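Local coordinates for putative laminarinase (Phanerochaete chrysosporium, PDB 2WNE), which is a family 16 glycoside hydrolase that probably hydrolyses O-glycosidic bonds in laminarin-type beta-glucans, at residues A101-D106 against S115-E120; N128-H133 against V167-A172; C96-A101 against V122-P127. The protein carries 1 engineered substitution. All coordinates share one frame; numbering follows the deposited sequence.

Interaction 1 of 3, residues A101-D106 against S115-E120; sequences AAWETD and SVDIIE. Engineered in segment 115-120: Ser115 (natural residue Glu). With GLC (alpha-D-glucopyranose), chain B; BGC (beta-D-glucopyranose), chain C; BGC (beta-D-glucopyranose), chain D.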
loop_
_atom_site.group_PDB
_atom_site.type_symbol
_atom_site.label_atom_id
_atom_site.label_comp_id
_atom_site.label_asym_id
_atom_site.label_seq_id
_atom_site.Cartn_x
_atom_site.Cartn_y
_atom_site.Cartn_z
ATOM N N ALA A 101 2.377 0.535 -3.245
ATOM C CA ALA A 101 1.510 -0.101 -2.271
ATOM C C ALA A 101 2.004 0.118 -0.848
ATOM O O ALA A 101 3.214 0.222 -0.629
ATOM C CB ALA A 101 1.374 -1.638 -2.555
ATOM N N ALA A 102 1.043 0.237 0.079
ATOM C CA ALA A 102 1.245 0.074 1.527
ATOM C C ALA A 102 0.355 -1.110 1.914
ATOM O O ALA A 102 -0.858 -1.084 1.692
ATOM C CB ALA A 102 0.816 1.301 2.290
ATOM N N TRP A 103 0.978 -2.152 2.458
ATOM C CA TRP A 103 0.328 -3.434 2.634
ATOM C C TRP A 103 0.923 -4.299 3.750
ATOM O O TRP A 103 1.917 -3.936 4.361
ATOM C CB TRP A 103 0.276 -4.184 1.291
ATOM C CG TRP A 103 1.612 -4.506 0.619
ATOM C CD1 TRP A 103 2.578 -3.616 0.220
ATOM C CD2 TRP A 103 2.076 -5.803 0.231
ATOM N NE1 TRP A 103 3.616 -4.279 -0.379
ATOM C CE2 TRP A 103 3.336 -5.625 -0.392
ATOM C CE3 TRP A 103 1.535 -7.106 0.321
ATOM C CZ2 TRP A 103 4.082 -6.704 -0.911
ATOM C CZ3 TRP A 103 2.279 -8.192 -0.223
ATOM C CH2 TRP A 103 3.532 -7.978 -0.823
ATOM N N GLU A 104 0.282 -5.433 4.036
ATOM C CA GLU A 104 0.792 -6.373 5.038
ATOM C C GLU A 104 0.785 -7.769 4.445
ATOM O O GLU A 104 -0.110 -8.087 3.690
ATOM C CB GLU A 104 -0.050 -6.351 6.324
ATOM C CG GLU A 104 0.171 -5.109 7.165
ATOM C CD GLU A 104 -0.597 -5.127 8.473
ATOM O OE1 GLU A 104 -1.254 -6.170 8.771
ATOM O OE2 GLU A 104 -0.541 -4.088 9.200
ATOM N N THR A 105 1.789 -8.582 4.797
ATOM C CA THR A 105 1.884 -9.963 4.313
ATOM C C THR A 105 2.887 -10.746 5.162
ATOM O O THR A 105 3.631 -10.163 5.950
ATOM C CB THR A 105 2.313 -10.005 2.787
ATOM O OG1 THR A 105 1.993 -11.267 2.202
ATOM C CG2 THR A 105 3.792 -9.730 2.604
ATOM N N ASP A 106 2.893 -12.072 4.994
ATOM C CA ASP A 106 4.001 -12.907 5.434
ATOM C C ASP A 106 4.590 -13.481 4.149
ATOM O O ASP A 106 4.011 -14.406 3.557
ATOM C CB ASP A 106 3.486 -14.032 6.350
ATOM C CG ASP A 106 4.586 -15.016 6.773
ATOM O OD1 ASP A 106 5.690 -14.990 6.186
ATOM O OD2 ASP A 106 4.341 -15.825 7.701
ATOM N N SER A 115 -2.470 -11.661 2.577
ATOM C CA SER A 115 -1.970 -10.322 2.339
ATOM C C SER A 115 -3.162 -9.342 2.302
ATOM O O SER A 115 -4.228 -9.685 1.816
ATOM C CB SER A 115 -1.039 -10.256 1.097
ATOM O OG SER A 115 -1.683 -10.433 -0.145
ATOM N N VAL A 116 -2.995 -8.177 2.925
ATOM C CA VAL A 116 -3.983 -7.128 2.892
ATOM C C VAL A 116 -3.347 -5.850 2.350
ATOM O O VAL A 116 -2.338 -5.374 2.888
ATOM C CB VAL A 116 -4.685 -6.893 4.285
ATOM C CG1 VAL A 116 -3.704 -6.950 5.437
ATOM C CG2 VAL A 116 -5.453 -5.577 4.305
ATOM N N ASP A 117 -3.924 -5.326 1.263
ATOM C CA ASP A 117 -3.493 -4.059 0.679
ATOM C C ASP A 117 -4.349 -2.928 1.234
ATOM O O ASP A 117 -5.579 -2.987 1.172
ATOM C CB ASP A 117 -3.581 -4.079 -0.851
ATOM C CG ASP A 117 -2.605 -5.055 -1.479
ATOM O OD1 ASP A 117 -1.435 -4.680 -1.693
ATOM O OD2 ASP A 117 -3.022 -6.191 -1.764
ATOM N N ILE A 118 -3.676 -1.917 1.774
ATOM C CA ILE A 118 -4.324 -0.764 2.407
ATOM C C ILE A 118 -4.348 0.399 1.398
ATOM O O ILE A 118 -5.348 1.084 1.223
ATOM C CB ILE A 118 -3.565 -0.416 3.758
ATOM C CG1 ILE A 118 -3.571 -1.654 4.680
ATOM C CG2 ILE A 118 -4.194 0.801 4.471
ATOM C CD1 ILE A 118 -2.496 -1.708 5.788
ATOM N N ILE A 119 -3.213 0.597 0.732
ATOM C CA ILE A 119 -3.079 1.537 -0.353
ATOM C C ILE A 119 -2.489 0.773 -1.544
ATOM O O ILE A 119 -1.460 0.092 -1.433
ATOM C CB ILE A 119 -2.153 2.720 0.043
ATOM C CG1 ILE A 119 -2.605 3.340 1.378
ATOM C CG2 ILE A 119 -2.026 3.761 -1.139
ATOM C CD1 ILE A 119 -1.569 4.313 2.020
ATOM N N GLU A 120 -3.164 0.855 -2.683
ATOM C CA GLU A 120 -2.652 0.238 -3.891
ATOM C C GLU A 120 -3.415 0.746 -5.103
ATOM O O GLU A 120 -4.631 0.968 -5.050
ATOM C CB GLU A 120 -2.782 -1.285 -3.834
ATOM C CG GLU A 120 -1.824 -2.012 -4.784
ATOM C CD GLU A 120 -2.164 -3.492 -4.932
ATOM O OE1 GLU A 120 -3.215 -3.928 -4.401
ATOM O OE2 GLU A 120 -1.387 -4.224 -5.564
HETATM C C1 GLC B . -0.561 -7.499 -3.658
HETATM C C2 GLC B . 0.135 -8.831 -4.022
HETATM C C3 GLC B . 1.658 -8.661 -3.988
HETATM C C4 GLC B . 2.085 -7.244 -4.392
HETATM C C5 GLC B . 1.553 -6.252 -3.351
HETATM C C6 GLC B . 1.892 -4.783 -3.604
HETATM O O1 GLC B . -1.740 -7.752 -2.931
HETATM O O2 GLC B . -0.318 -9.953 -3.278
HETATM O O3 GLC B . 2.227 -9.581 -4.872
HETATM O O4 GLC B . 3.496 -7.161 -4.384
HETATM O O5 GLC B . 0.166 -6.397 -3.097
HETATM O O6 GLC B . 1.216 -4.299 -4.766
HETATM C C2 BGC C . -2.027 -7.695 -8.005
HETATM C C3 BGC C . -2.444 -7.397 -6.568
HETATM C C4 BGC C . -3.700 -6.532 -6.447
HETATM C C5 BGC C . -4.796 -7.077 -7.358
HETATM C C6 BGC C . -6.001 -6.132 -7.390
HETATM C C1 BGC C . -3.215 -8.182 -8.817
HETATM O O2 BGC C . -1.032 -8.688 -8.001
HETATM O O3 BGC C . -1.391 -6.754 -5.914
HETATM O O4 BGC C . -4.137 -6.492 -5.105
HETATM O O5 BGC C . -4.284 -7.252 -8.679
HETATM O O6 BGC C . -7.004 -6.694 -8.212
HETATM C C2 BGC D . 3.105 -11.717 -5.336
HETATM C C3 BGC D . 3.639 -13.047 -4.781
HETATM C C4 BGC D . 4.576 -12.858 -3.585
HETATM C C5 BGC D . 3.966 -11.885 -2.562
HETATM C C6 BGC D . 4.864 -11.609 -1.346
HETATM C C1 BGC D . 2.598 -10.813 -4.221
HETATM O O2 BGC D . 2.101 -11.909 -6.314
HETATM O O3 BGC D . 4.410 -13.675 -5.770
HETATM O O4 BGC D . 4.834 -14.135 -3.037
HETATM O O5 BGC D . 3.607 -10.671 -3.225
HETATM O O6 BGC D . 6.061 -10.934 -1.682
#
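Ala102 and Glu104 pair with Ile119 and Val116 in a buried antiparallel beta hairpin, strand 98-105 against strand 115-120, on the sugar-binding sheet of the GH16 beta-jelly-roll sandwich. The second strand carries the ExDxxE signature of the family with its classic beta bulge; the first position of that signature is the engineered Ser115, a Glu in the natural sequence. At the bulge Ile118 and Ile119 both face Ala102, whose O accepts two bonds, from Ile118 N at 2.9 Å and from Ile119 N at 3.0 Å, the latter almost straight at 175°. Glu104 and Val116 bond each other reciprocally through their main chains. The extra residue shifts the register, so that Ser115, Asp117 and Glu120 all lie on the sugar face with Ala101, Trp103 and Thr105. On the reverse face Ala102 CB meets Ile119 CD1 at 3.9 Å, next to Phe87 and Val89 of the second sheet, and Glu104 OE2 is hydrogen-bonded to His83 NE2. Trp103 has CG between its backbone N and carbonyl carbon (chi1 60°), which lays the indole beside the Asp117 carboxylate with the two planes only 16° apart. The glucose of chain B rests on this indole, its C5 over the ring centre and 3.5 Å from Trp103 CE2. Ser115 CB approaches the ring edge, and the NE1-H is hydrogen-bonded to Asn250 OD1. Glu120, extended beyond CG, reaches between two sugars: its OE1 accepts from O4 of the chain C glucose at 2.8 Å. Its OE2 is gripped more heavily, by O3 of that same sugar at 2.6 Å, by O6 of the chain B glucose at 2.7 Å and by the indole N-H of Trp99.

Interaction 2 of 3, residues N128-H133 against V167-A172; sequences NAMTLH and VQAPTA. With BGC (beta-D-glucopyranose), chain C; GLC (alpha-D-glucopyranose), chain B.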
loop_
_atom_site.group_PDB
_atom_site.type_symbol
_atom_site.label_atom_id
_atom_site.label_comp_id
_atom_site.label_asym_id
_atom_site.label_seq_id
_atom_site.Cartn_x
_atom_site.Cartn_y
_atom_site.Cartn_z
ATOM N N ASN A 128 -8.502 4.413 -4.803
ATOM C CA ASN A 128 -7.749 3.388 -4.096
ATOM C C ASN A 128 -8.499 2.047 -4.079
ATOM O O ASN A 128 -9.751 2.016 -4.003
ATOM C CB ASN A 128 -7.516 3.838 -2.657
ATOM C CG ASN A 128 -6.477 2.980 -1.928
ATOM O OD1 ASN A 128 -5.368 2.831 -2.400
ATOM N ND2 ASN A 128 -6.846 2.431 -0.766
ATOM N N ALA A 129 -7.728 0.964 -4.145
ATOM C CA ALA A 129 -8.217 -0.398 -3.926
ATOM C C ALA A 129 -7.624 -0.970 -2.625
ATOM O O ALA A 129 -6.406 -0.819 -2.333
ATOM C CB ALA A 129 -7.896 -1.314 -5.156
ATOM N N MET A 130 -8.517 -1.564 -1.827
ATOM C CA MET A 130 -8.198 -2.322 -0.609
ATOM C C MET A 130 -8.594 -3.787 -0.851
ATOM O O MET A 130 -9.760 -4.080 -1.122
ATOM C CB MET A 130 -8.924 -1.707 0.607
ATOM C CG MET A 130 -8.418 -0.309 0.891
ATOM S SD MET A 130 -9.635 0.993 1.202
ATOM C CE MET A 130 -10.595 1.038 -0.345
ATOM N N THR A 131 -7.607 -4.689 -0.788
ATOM C CA THR A 131 -7.731 -6.058 -1.296
ATOM C C THR A 131 -7.060 -7.074 -0.377
ATOM O O THR A 131 -5.964 -6.829 0.147
ATOM C CB THR A 131 -7.108 -6.198 -2.737
ATOM O OG1 THR A 131 -7.482 -5.069 -3.522
ATOM C CG2 THR A 131 -7.591 -7.503 -3.461
ATOM N N LEU A 132 -7.736 -8.207 -0.182
ATOM C CA LEU A 132 -7.137 -9.364 0.500
ATOM C C LEU A 132 -6.798 -10.413 -0.537
ATOM O O LEU A 132 -7.547 -10.596 -1.511
ATOM C CB LEU A 132 -8.087 -10.004 1.516
ATOM C CG LEU A 132 -8.852 -9.186 2.560
ATOM C CD1 LEU A 132 -9.548 -10.167 3.528
ATOM C CD2 LEU A 132 -7.920 -8.230 3.289
ATOM N N HIS A 133 -5.653 -11.073 -0.342
ATOM C CA HIS A 133 -5.318 -12.284 -1.089
ATOM C C HIS A 133 -5.118 -13.405 -0.099
ATOM O O HIS A 133 -4.345 -13.259 0.870
ATOM C CB HIS A 133 -4.038 -12.075 -1.917
ATOM C CG HIS A 133 -4.167 -10.998 -2.946
ATOM N ND1 HIS A 133 -4.304 -11.267 -4.290
ATOM C CD2 HIS A 133 -4.197 -9.650 -2.825
ATOM C CE1 HIS A 133 -4.407 -10.128 -4.955
ATOM N NE2 HIS A 133 -4.338 -9.134 -4.089
ATOM N N VAL A 167 -12.098 -3.908 -2.590
ATOM C CA VAL A 167 -13.056 -2.809 -2.431
ATOM C C VAL A 167 -12.429 -1.529 -3.015
ATOM O O VAL A 167 -11.233 -1.230 -2.795
ATOM C CB VAL A 167 -13.433 -2.592 -0.928
ATOM C CG1 VAL A 167 -14.418 -1.423 -0.738
ATOM C CG2 VAL A 167 -13.968 -3.903 -0.294
ATOM N N GLN A 168 -13.244 -0.792 -3.764
ATOM C CA GLN A 168 -12.861 0.513 -4.291
ATOM C C GLN A 168 -13.286 1.628 -3.315
ATOM O O GLN A 168 -14.444 1.677 -2.867
ATOM C CB GLN A 168 -13.505 0.717 -5.682
ATOM C CG GLN A 168 -13.101 -0.329 -6.773
ATOM C CD GLN A 168 -11.720 -0.058 -7.362
ATOM O OE1 GLN A 168 -10.799 -0.878 -7.223
ATOM N NE2 GLN A 168 -11.555 1.115 -8.003
ATOM N N ALA A 169 -12.356 2.522 -2.977
ATOM C CA ALA A 169 -12.687 3.688 -2.128
ATOM C C ALA A 169 -13.678 4.606 -2.859
ATOM O O ALA A 169 -13.603 4.736 -4.078
ATOM C CB ALA A 169 -11.438 4.452 -1.721
ATOM N N PRO A 170 -14.636 5.216 -2.122
ATOM C CA PRO A 170 -15.627 6.051 -2.802
ATOM C C PRO A 170 -15.150 7.390 -3.425
ATOM O O PRO A 170 -15.859 7.930 -4.268
ATOM C CB PRO A 170 -16.686 6.292 -1.706
ATOM C CG PRO A 170 -15.946 6.200 -0.441
ATOM C CD PRO A 170 -14.940 5.095 -0.681
ATOM N N THR A 171 -14.005 7.933 -3.028
ATOM C CA THR A 171 -13.589 9.255 -3.561
ATOM C C THR A 171 -12.284 9.155 -4.348
ATOM O O THR A 171 -11.434 8.288 -4.080
ATOM C CB THR A 171 -13.428 10.350 -2.451
ATOM O OG1 THR A 171 -12.366 9.992 -1.559
ATOM C CG2 THR A 171 -14.739 10.551 -1.652
ATOM N N ALA A 172 -12.136 10.041 -5.324
ATOM C CA ALA A 172 -10.940 10.095 -6.146
ATOM C C ALA A 172 -9.695 10.484 -5.324
ATOM O O ALA A 172 -8.611 9.988 -5.589
ATOM C CB ALA A 172 -11.149 11.060 -7.311
HETATM C C2 BGC C . -2.027 -7.695 -8.005
HETATM C C3 BGC C . -2.444 -7.397 -6.568
HETATM C C4 BGC C . -3.700 -6.532 -6.447
HETATM C C5 BGC C . -4.796 -7.077 -7.358
HETATM C C6 BGC C . -6.001 -6.132 -7.390
HETATM C C1 BGC C . -3.215 -8.182 -8.817
HETATM O O2 BGC C . -1.032 -8.688 -8.001
HETATM O O3 BGC C . -1.391 -6.754 -5.914
HETATM O O4 BGC C . -4.137 -6.492 -5.105
HETATM O O5 BGC C . -4.284 -7.252 -8.679
HETATM O O6 BGC C . -7.004 -6.694 -8.212
HETATM C C1 GLC B . -0.561 -7.499 -3.658
HETATM C C2 GLC B . 0.135 -8.831 -4.022
HETATM C C3 GLC B . 1.658 -8.661 -3.988
HETATM C C4 GLC B . 2.085 -7.244 -4.392
HETATM C C5 GLC B . 1.553 -6.252 -3.351
HETATM C C6 GLC B . 1.892 -4.783 -3.604
HETATM O O1 GLC B . -1.740 -7.752 -2.931
HETATM O O2 GLC B . -0.318 -9.953 -3.278
HETATM O O3 GLC B . 2.227 -9.581 -4.872
HETATM O O4 GLC B . 3.496 -7.161 -4.384
HETATM O O5 GLC B . 0.166 -6.397 -3.097
HETATM O O6 GLC B . 1.216 -4.299 -4.766
#
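Met130 folds back at its outer torsions (chi2 134°, chi3 -61°), which carries its methyl across to the backbone of strand 165-168 and the residue that follows: CE lies 3.4 Å from Val167 O and 3.8 Å from Ala169 CB. The second torsion is far from a staggered value. Gln168, bent at its own second torsion, brings OE1 to within 3.6 Å of Ala129 CB on the other face. Between these layers runs a short antiparallel pairing of strands 129-133 and 165-168, toward one edge of the sugar-binding sheet of the GH16 beta sandwich. Met130 and Val167 form its hydrogen-bonded pair, with Met130 N to Val167 O at 2.9 Å and Val167 N to Met130 O at 2.8 Å. Ala169 N prolongs the pairing beyond the strand, reaching Asn128 O at 2.8 Å. The Asn128 amide turns to the neighbouring strand instead, its ND2 to Ile118 O and its OD1 to Glu120 N. The Met130 and Val167 side chains are packed against Ala229 of the second sheet. Farther along the same strand, which goes on pairing through Leu132 and Cys165, His133 lies on the sugar side; its NE2 donates to O4 of the chain C glucose at 2.8 Å and 164°, while O2 of the chain B glucose stands over one imidazole face toward the rim.

Interaction 3 of 3, residues C96-A101 against V122-P127; sequences CGTWPA and VNDQSP. With GLC (alpha-D-glucopyranose), chain B; BGC (beta-D-glucopyranose), chain C.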
loop_
_atom_site.group_PDB
_atom_site.type_symbol
_atom_site.label_atom_id
_atom_site.label_comp_id
_atom_site.label_asym_id
_atom_site.label_seq_id
_atom_site.Cartn_x
_atom_site.Cartn_y
_atom_site.Cartn_z
ATOM N N CYS A 96 2.717 7.450 -15.002
ATOM C CA CYS A 96 2.315 6.318 -15.818
ATOM C C CYS A 96 3.307 5.219 -15.519
ATOM O O CYS A 96 4.511 5.466 -15.468
ATOM C CB CYS A 96 2.376 6.679 -17.312
ATOM S SG CYS A 96 0.838 7.441 -17.915
ATOM N N GLY A 97 2.816 4.002 -15.329
ATOM C CA GLY A 97 3.693 2.886 -15.056
ATOM C C GLY A 97 3.875 2.604 -13.562
ATOM O O GLY A 97 4.272 1.480 -13.204
ATOM N N THR A 98 3.585 3.589 -12.699
ATOM C CA THR A 98 3.800 3.403 -11.248
ATOM C C THR A 98 2.807 2.423 -10.624
ATOM O O THR A 98 1.603 2.386 -10.982
ATOM C CB THR A 98 3.737 4.715 -10.410
ATOM O OG1 THR A 98 2.430 5.283 -10.507
ATOM C CG2 THR A 98 4.809 5.721 -10.860
ATOM N N TRP A 99 3.325 1.633 -9.689
ATOM C CA TRP A 99 2.498 0.679 -8.950
ATOM C C TRP A 99 2.969 0.687 -7.494
ATOM O O TRP A 99 3.763 -0.155 -7.086
ATOM C CB TRP A 99 2.523 -0.697 -9.628
ATOM C CG TRP A 99 1.780 -1.819 -8.938
ATOM C CD1 TRP A 99 0.933 -1.732 -7.849
ATOM C CD2 TRP A 99 1.826 -3.209 -9.298
ATOM N NE1 TRP A 99 0.458 -2.985 -7.520
ATOM C CE2 TRP A 99 0.997 -3.909 -8.385
ATOM C CE3 TRP A 99 2.498 -3.938 -10.298
ATOM C CZ2 TRP A 99 0.822 -5.307 -8.449
ATOM C CZ3 TRP A 99 2.309 -5.329 -10.368
ATOM C CH2 TRP A 99 1.493 -5.993 -9.445
ATOM N N PRO A 100 2.477 1.676 -6.704
ATOM C CA PRO A 100 2.845 1.769 -5.286
ATOM C C PRO A 100 1.896 0.975 -4.406
ATOM O O PRO A 100 0.738 0.794 -4.771
ATOM C CB PRO A 100 2.686 3.254 -4.980
ATOM C CG PRO A 100 1.582 3.751 -5.975
ATOM C CD PRO A 100 1.537 2.746 -7.124
ATOM N N ALA A 101 2.377 0.535 -3.245
ATOM C CA ALA A 101 1.510 -0.101 -2.271
ATOM C C ALA A 101 2.004 0.118 -0.848
ATOM O O ALA A 101 3.214 0.222 -0.629
ATOM C CB ALA A 101 1.374 -1.638 -2.555
ATOM N N VAL A 122 -2.568 1.464 -9.782
ATOM C CA VAL A 122 -1.639 1.454 -10.917
ATOM C C VAL A 122 -1.898 2.648 -11.825
ATOM O O VAL A 122 -3.050 3.083 -11.960
ATOM C CB VAL A 122 -1.740 0.137 -11.750
ATOM C CG1 VAL A 122 -1.209 -1.058 -10.924
ATOM C CG2 VAL A 122 -3.214 -0.119 -12.262
ATOM N N ASN A 123 -0.828 3.188 -12.426
ATOM C CA ASN A 123 -0.968 4.107 -13.567
ATOM C C ASN A 123 -1.878 5.302 -13.275
ATOM O O ASN A 123 -2.641 5.735 -14.140
ATOM C CB ASN A 123 -1.475 3.312 -14.817
ATOM C CG ASN A 123 -0.532 2.173 -15.191
ATOM O OD1 ASN A 123 0.705 2.340 -15.126
ATOM N ND2 ASN A 123 -1.088 1.006 -15.553
ATOM N N ASP A 124 -1.803 5.811 -12.034
ATOM C CA ASP A 124 -2.546 6.996 -11.596
ATOM C C ASP A 124 -4.050 6.847 -11.598
ATOM O O ASP A 124 -4.780 7.843 -11.487
ATOM C CB ASP A 124 -2.136 8.246 -12.399
ATOM C CG ASP A 124 -0.666 8.576 -12.245
ATOM O OD1 ASP A 124 -0.114 8.336 -11.143
ATOM O OD2 ASP A 124 -0.068 9.101 -13.219
ATOM N N GLN A 125 -4.528 5.613 -11.692
ATOM C CA GLN A 125 -5.978 5.400 -11.751
ATOM C C GLN A 125 -6.651 5.355 -10.372
ATOM O O GLN A 125 -6.635 4.323 -9.696
ATOM C CB GLN A 125 -6.329 4.137 -12.577
ATOM C CG GLN A 125 -5.864 4.217 -14.040
ATOM C CD GLN A 125 -6.407 5.461 -14.774
ATOM O OE1 GLN A 125 -7.598 5.520 -15.098
ATOM N NE2 GLN A 125 -5.529 6.459 -15.029
ATOM N N SER A 126 -7.245 6.472 -9.965
ATOM C CA SER A 126 -8.117 6.497 -8.782
ATOM C C SER A 126 -9.402 5.747 -9.095
ATOM O O SER A 126 -9.790 5.666 -10.265
ATOM C CB SER A 126 -8.527 7.930 -8.405
ATOM O OG SER A 126 -7.416 8.671 -8.035
ATOM N N PRO A 127 -10.106 5.272 -8.050
ATOM C CA PRO A 127 -9.753 5.425 -6.631
ATOM C C PRO A 127 -8.818 4.320 -6.091
ATOM O O PRO A 127 -8.408 3.394 -6.825
ATOM C CB PRO A 127 -11.119 5.340 -5.956
ATOM C CG PRO A 127 -11.846 4.257 -6.808
ATOM C CD PRO A 127 -11.382 4.537 -8.228
HETATM C C1 GLC B . -0.561 -7.499 -3.658
HETATM C C2 GLC B . 0.135 -8.831 -4.022
HETATM C C3 GLC B . 1.658 -8.661 -3.988
HETATM C C4 GLC B . 2.085 -7.244 -4.392
HETATM C C5 GLC B . 1.553 -6.252 -3.351
HETATM C C6 GLC B . 1.892 -4.783 -3.604
HETATM O O1 GLC B . -1.740 -7.752 -2.931
HETATM O O2 GLC B . -0.318 -9.953 -3.278
HETATM O O3 GLC B . 2.227 -9.581 -4.872
HETATM O O4 GLC B . 3.496 -7.161 -4.384
HETATM O O5 GLC B . 0.166 -6.397 -3.097
HETATM O O6 GLC B . 1.216 -4.299 -4.766
HETATM C C2 BGC C . -2.027 -7.695 -8.005
HETATM C C3 BGC C . -2.444 -7.397 -6.568
HETATM C C4 BGC C . -3.700 -6.532 -6.447
HETATM C C5 BGC C . -4.796 -7.077 -7.358
HETATM C C6 BGC C . -6.001 -6.132 -7.390
HETATM C C1 BGC C . -3.215 -8.182 -8.817
HETATM O O2 BGC C . -1.032 -8.688 -8.001
HETATM O O3 BGC C . -1.391 -6.754 -5.914
HETATM O O4 BGC C . -4.137 -6.492 -5.105
HETATM O O5 BGC C . -4.284 -7.252 -8.679
HETATM O O6 BGC C . -7.004 -6.694 -8.212
HETATM O O HOH W 1 -0.253 4.853 -9.574
#
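Asn123 makes both direct hydrogen bonds between the segments: its side-chain OD1 accepts from Gly97 N at 2.7 Å, a short but bent bond (134° at the hydrogen), and its backbone N donates to Thr98 O at 2.9 Å. Having CG anti to the carbonyl carbon (chi1 -58°) brings OD1 to Gly97 N, just ahead of strand 98-105, and ND2 is held in turn by Ala258 O. A water adds an indirect tie, donating to Thr98 OG1 at 2.9 Å and accepting from Asp124 N at 3.1 Å; Thr98 OG1 is also hydrogen-bonded to Gly95 O. Asn123 and Asp124 are the middle residues of a type I' turn, closed by Gln125 N to Val122 O, and Gln125 NE2 donates to Asn123 O at 3.1 Å within the loop. Outward from these bonds, Val122 lies alongside Trp99 and places CG1 over the pyrrole part of the indole in a CH-pi contact, 3.9 Å from the five-membered ring centroid. Cys96, at the far end, is disulfide-bonded to Cys269. The loop after strand 115-120 is thus tied to strand 98-105 by main-chain and amide bonds at one end and by apolar contact at the other; with Val122 on one face and Trp257 edge-to-face, the Trp99 indole is probably restrained with its edge toward O3 of the chain C glucose.

How the interactions relate
All three contacts involve strands of the sheet that carries the bound sugars. Interactions 1 and 2, about 11 Å apart between centres, join where strand 115-120 pairs with strand 129-133: Asp117 N lies 2.8 Å from Thr131 O. Interaction 1 is nested along the chain inside the loop closed by interaction 3, with Ala101 common to both; Trp99 NE1 stands 3.0 Å from Glu120 OE2. Interactions 2 and 3 meet near Ser126, whose OG is 3.0 Å from Ala172 O. All three reach the glucoses of chains B and C: Asp117 and Glu120 from interaction 1, His133 from interaction 2 and Trp99 from interaction 3 line the same cleft.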